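Local coordinates for LPXTG family cell surface protein Fms2 (PDB 5FCE), which probably mediates adhesion of Enterococcus faecium to host ligands, the crystallised chain being the ligand-binding region of this cell-wall-anchored surface protein, at residues I81-K85 and P108-V113. Sequence-based numbering, arbitrary orientation.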
loop_
_atom_site.group_PDB
_atom_site.type_symbol
_atom_site.label_atom_id
_atom_site.label_comp_id
_atom_site.label_asym_id
_atom_site.label_seq_id
_atom_site.Cartn_x
_atom_site.Cartn_y
_atom_site.Cartn_z
ATOM N N ILE A 81 -6.597 9.080 -10.200
ATOM C CA ILE A 81 -5.980 7.915 -10.830
ATOM C C ILE A 81 -5.165 8.329 -12.063
ATOM O O ILE A 81 -4.101 7.768 -12.313
ATOM C CB ILE A 81 -7.002 6.797 -11.125
ATOM C CG1 ILE A 81 -6.299 5.549 -11.693
ATOM C CG2 ILE A 81 -8.096 7.297 -12.077
ATOM C CD1 ILE A 81 -5.326 4.884 -10.697
ATOM N N ASP A 82 -5.633 9.335 -12.807
ATOM C CA ASP A 82 -4.849 9.827 -13.948
ATOM C C ASP A 82 -3.460 10.300 -13.513
ATOM O O ASP A 82 -2.449 9.965 -14.137
ATOM C CB ASP A 82 -5.577 10.954 -14.694
ATOM C CG ASP A 82 -6.724 10.449 -15.538
ATOM O OD1 ASP A 82 -6.842 9.214 -15.699
ATOM O OD2 ASP A 82 -7.500 11.292 -16.055
ATOM N N GLU A 83 -3.412 11.058 -12.422
ATOM C CA GLU A 83 -2.146 11.562 -11.910
ATOM C C GLU A 83 -1.259 10.440 -11.381
ATOM O O GLU A 83 -0.037 10.480 -11.536
ATOM C CB GLU A 83 -2.394 12.617 -10.829
ATOM C CG GLU A 83 -2.976 13.905 -11.390
ATOM C CD GLU A 83 -1.941 14.724 -12.139
ATOM O OE1 GLU A 83 -0.740 14.574 -11.832
ATOM O OE2 GLU A 83 -2.327 15.534 -13.010
ATOM N N ILE A 84 -1.877 9.440 -10.762
ATOM C CA ILE A 84 -1.111 8.311 -10.225
ATOM C C ILE A 84 -0.470 7.544 -11.382
ATOM O O ILE A 84 0.680 7.125 -11.299
ATOM C CB ILE A 84 -1.993 7.347 -9.403
ATOM C CG1 ILE A 84 -2.504 8.013 -8.125
ATOM C CG2 ILE A 84 -1.199 6.076 -9.002
ATOM C CD1 ILE A 84 -3.567 7.193 -7.422
ATOM N N LYS A 85 -1.206 7.377 -12.474
ATOM C CA LYS A 85 -0.690 6.605 -13.604
ATOM C C LYS A 85 0.423 7.347 -14.351
ATOM O O LYS A 85 1.146 6.753 -15.157
ATOM C CB LYS A 85 -1.829 6.247 -14.562
ATOM C CG LYS A 85 -2.752 5.144 -14.036
ATOM C CD LYS A 85 -4.039 5.062 -14.845
ATOM C CE LYS A 85 -3.772 4.743 -16.301
ATOM N NZ LYS A 85 -5.030 4.885 -17.086
ATOM N N PRO A 108 0.411 1.184 -11.464
ATOM C CA PRO A 108 -0.976 1.664 -11.486
ATOM C C PRO A 108 -1.688 1.472 -12.840
ATOM O O PRO A 108 -2.912 1.391 -12.868
ATOM C CB PRO A 108 -0.848 3.154 -11.115
ATOM C CG PRO A 108 0.568 3.518 -11.399
ATOM C CD PRO A 108 1.374 2.256 -11.156
ATOM N N SER A 109 -0.932 1.369 -13.931
ATOM C CA SER A 109 -1.505 1.030 -15.236
ATOM C C SER A 109 -2.258 -0.308 -15.206
ATOM O O SER A 109 -3.175 -0.526 -16.002
ATOM C CB SER A 109 -0.410 0.966 -16.304
ATOM O OG SER A 109 0.354 -0.229 -16.171
ATOM N N SER A 110 -1.867 -1.201 -14.296
ATOM C CA SER A 110 -2.476 -2.530 -14.208
ATOM C C SER A 110 -3.676 -2.599 -13.259
ATOM O O SER A 110 -4.375 -3.618 -13.208
ATOM C CB SER A 110 -1.445 -3.581 -13.795
ATOM O OG SER A 110 -1.026 -3.377 -12.446
ATOM N N TRP A 111 -3.922 -1.519 -12.522
ATOM C CA TRP A 111 -4.972 -1.521 -11.499
ATOM C C TRP A 111 -6.382 -1.585 -12.079
ATOM O O TRP A 111 -6.648 -1.057 -13.152
ATOM C CB TRP A 111 -4.881 -0.258 -10.637
ATOM C CG TRP A 111 -3.633 -0.126 -9.839
ATOM C CD1 TRP A 111 -2.597 -1.008 -9.767
ATOM C CD2 TRP A 111 -3.300 0.958 -8.973
ATOM N NE1 TRP A 111 -1.623 -0.521 -8.922
ATOM C CE2 TRP A 111 -2.038 0.685 -8.416
ATOM C CE3 TRP A 111 -3.938 2.153 -8.635
ATOM C CZ2 TRP A 111 -1.409 1.549 -7.530
ATOM C CZ3 TRP A 111 -3.316 3.010 -7.746
ATOM C CH2 TRP A 111 -2.068 2.708 -7.209
ATOM N N THR A 112 -7.274 -2.249 -11.352
ATOM C CA THR A 112 -8.702 -2.188 -11.631
ATOM C C THR A 112 -9.170 -0.811 -11.184
ATOM O O THR A 112 -8.834 -0.370 -10.083
ATOM C CB THR A 112 -9.460 -3.288 -10.858
ATOM O OG1 THR A 112 -8.857 -4.565 -11.135
ATOM C CG2 THR A 112 -10.921 -3.343 -11.279
ATOM N N VAL A 113 -9.916 -0.118 -12.043
ATOM C CA VAL A 113 -10.423 1.217 -11.721
ATOM C C VAL A 113 -11.936 1.198 -11.907
ATOM O O VAL A 113 -12.430 0.953 -13.014
ATOM C CB VAL A 113 -9.800 2.311 -12.623
ATOM C CG1 VAL A 113 -10.333 3.683 -12.253
ATOM C CG2 VAL A 113 -8.287 2.302 -12.525
HETATM O O HOH W 1 -4.333 1.615 -17.887
#
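I81 and I84, one helical turn apart on the short helix 81-85, meet W111 and its neighbours P108 and V113 in an example of how an isolated helix can be seated by apolar contact. I81 has CG1 anti to its backbone nitrogen (chi1 -176°), which carries CD1 out to the six-membered part of the indole, 3.7 Å from W111 CE3. Isoleucine and indole run alongside each other with opposite headings, while I81 CG1 meets V113 CG2 tip to tip at 3.9 Å. I84 works with its other branch: CG2 rests against both the proline ring and the indole, 3.6 Å from P108 CB and 3.9 Å from W111 CH2. The I84 side chain crosses that of W111 at about a right angle, and both isoleucine methyls meet the ring plane obliquely. P108 CA lies above one indole face, displaced from its middle. At the exposed margin the aliphatic part of K85 runs past P108, with K85 CG 4.0 Å from P108 CB.

The polar link between the segments runs through a water on this exposed side. The K85 chain bends at chi3 (61°), and the water donates to S109 O at 3.1 Å while receiving a weak bond from K85 NZ. W111 NE1 donates to L106 O, which helps to hold the indole in this orientation.

I22 and Y15 extend the apolar cluster into the sheet. A short helix thus packs on the 3-10 turn and tryptophan that lead into strand 112-114, within the SgrA immunoglobulin-like domain, a flattened barrel.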